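Local coordinates for TbpB (PDB 3HOL), which probably binds host transferrin at the bacterial surface, as the lipoprotein part of a receptor for iron acquisition, at residues A[34-39]-A[154-159]. Sequence-based numbering, arbitrary orientation.
Sequences VPVSSF and GKRVGL
Val36 and Val157 face each other across a single beta bridge as a non-hydrogen-bonded antiparallel pair, flanked by two bonds: Gly158 N donates to Pro35 O (2.9 Å), and Ser37 N to Arg156 O (2.8 Å). Proline suits position 35: lacking an N-H, it still offers its carbonyl. The Arg156 side chain runs alongside Val36. Arg156 CB carries CG anti to the backbone N (chi1 -168°), which sets Arg156 CG 3.4 Å from Ser37 O. Rotation about CG-CD (chi3 73°) then bends the chain, bringing NE and the guanidinium beside Val36. There Arg156 NH2 approaches Val36 CG1 obliquely at 3.8 Å, CG2 of Val157 sits over the centre of one face of the planar group, and NH1 bonds to Gly96 O. A water in the guanidinium plane accepts from NH2 and donates to Ser37 O. The bridge joins the loop leading from strand 29-33 to strand 43-44, which pairs with strand 119-133 of the N-lobe barrel, to the long loop between strands 119-133 and 171-178. Serine fits position 37 because its short hydroxyl reaches Lys155 O (3.0 Å from Ser37 OG). Glycine suits position 158, where a CB would point at the 34-39 loop and crowd Val34 CG1, which lies 3.6 Å from Gly158 O.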
# COMPACT_ATOMS: atom_id res chain seq x y z
N VAL A 34 -4.37 18.26 -18.10
CA VAL A 34 -4.56 18.08 -19.54
C VAL A 34 -3.57 19.10 -20.21
O VAL A 34 -3.59 20.28 -19.85
CB VAL A 34 -6.05 18.34 -19.90
CG1 VAL A 34 -6.27 18.40 -21.42
CG2 VAL A 34 -6.96 17.28 -19.26
N PRO A 35 -2.69 18.63 -21.10
CA PRO A 35 -1.73 19.53 -21.77
C PRO A 35 -2.40 20.54 -22.69
O PRO A 35 -3.40 20.23 -23.35
CB PRO A 35 -0.90 18.57 -22.63
CG PRO A 35 -0.91 17.30 -21.84
CD PRO A 35 -2.36 17.21 -21.36
N VAL A 36 -1.80 21.71 -22.77
CA VAL A 36 -2.23 22.79 -23.65
C VAL A 36 -0.98 23.32 -24.39
O VAL A 36 0.04 23.60 -23.77
CB VAL A 36 -2.89 23.91 -22.81
CG1 VAL A 36 -3.10 25.20 -23.65
CG2 VAL A 36 -4.25 23.39 -22.20
N SER A 37 -1.05 23.37 -25.71
CA SER A 37 0.08 23.83 -26.51
C SER A 37 -0.22 25.25 -27.02
O SER A 37 -1.19 25.86 -26.60
CB SER A 37 0.34 22.88 -27.67
OG SER A 37 -0.75 22.82 -28.57
N SER A 38 0.64 25.77 -27.91
CA SER A 38 0.46 27.12 -28.47
C SER A 38 1.24 27.21 -29.77
O SER A 38 2.04 26.32 -30.07
CB SER A 38 1.01 28.17 -27.51
OG SER A 38 2.42 28.03 -27.43
N PHE A 39 1.03 28.29 -30.52
CA PHE A 39 1.75 28.52 -31.78
C PHE A 39 3.28 28.47 -31.59
O PHE A 39 4.00 27.98 -32.47
CB PHE A 39 1.32 29.86 -32.45
CG PHE A 39 2.47 30.61 -33.13
CD1 PHE A 39 2.84 30.30 -34.45
CD2 PHE A 39 3.19 31.60 -32.43
CE1 PHE A 39 3.92 30.97 -35.08
CE2 PHE A 39 4.27 32.28 -33.04
CZ PHE A 39 4.64 31.96 -34.38
N GLY A 154 -7.41 17.53 -29.92
CA GLY A 154 -6.06 17.30 -29.44
C GLY A 154 -5.01 18.25 -30.00
O GLY A 154 -3.80 17.99 -29.86
N LYS A 155 -5.45 19.37 -30.60
CA LYS A 155 -4.49 20.30 -31.21
C LYS A 155 -3.94 21.28 -30.22
O LYS A 155 -2.91 21.01 -29.60
CB LYS A 155 -5.07 21.00 -32.48
CG LYS A 155 -5.39 20.00 -33.57
CD LYS A 155 -5.63 20.73 -34.89
CE LYS A 155 -5.09 20.00 -36.09
NZ LYS A 155 -5.17 20.88 -37.31
N ARG A 156 -4.62 22.41 -29.99
CA ARG A 156 -4.17 23.30 -28.96
C ARG A 156 -4.38 22.74 -27.54
O ARG A 156 -3.64 23.07 -26.61
CB ARG A 156 -4.88 24.66 -29.07
CG ARG A 156 -4.22 25.70 -28.18
CD ARG A 156 -4.94 27.09 -28.36
NE ARG A 156 -6.27 27.15 -27.75
CZ ARG A 156 -6.53 27.29 -26.45
NH1 ARG A 156 -7.77 27.34 -26.07
NH2 ARG A 156 -5.57 27.37 -25.51
N VAL A 157 -5.40 21.89 -27.39
CA VAL A 157 -5.79 21.37 -26.07
C VAL A 157 -5.92 19.84 -26.13
O VAL A 157 -6.55 19.30 -27.04
CB VAL A 157 -7.15 21.95 -25.65
CG1 VAL A 157 -7.64 21.33 -24.31
CG2 VAL A 157 -7.09 23.48 -25.54
N GLY A 158 -5.36 19.15 -25.14
CA GLY A 158 -5.43 17.69 -25.15
C GLY A 158 -6.88 17.25 -25.26
O GLY A 158 -7.76 17.88 -24.65
N LEU A 159 -7.13 16.19 -26.03
CA LEU A 159 -8.42 15.52 -26.03
C LEU A 159 -8.63 14.69 -24.75
O LEU A 159 -7.76 13.86 -24.42
CB LEU A 159 -8.51 14.57 -27.21
CG LEU A 159 -9.72 13.62 -27.28
CD1 LEU A 159 -11.04 14.40 -27.41
CD2 LEU A 159 -9.58 12.68 -28.45
O HOH W 1 -2.74 27.88 -25.80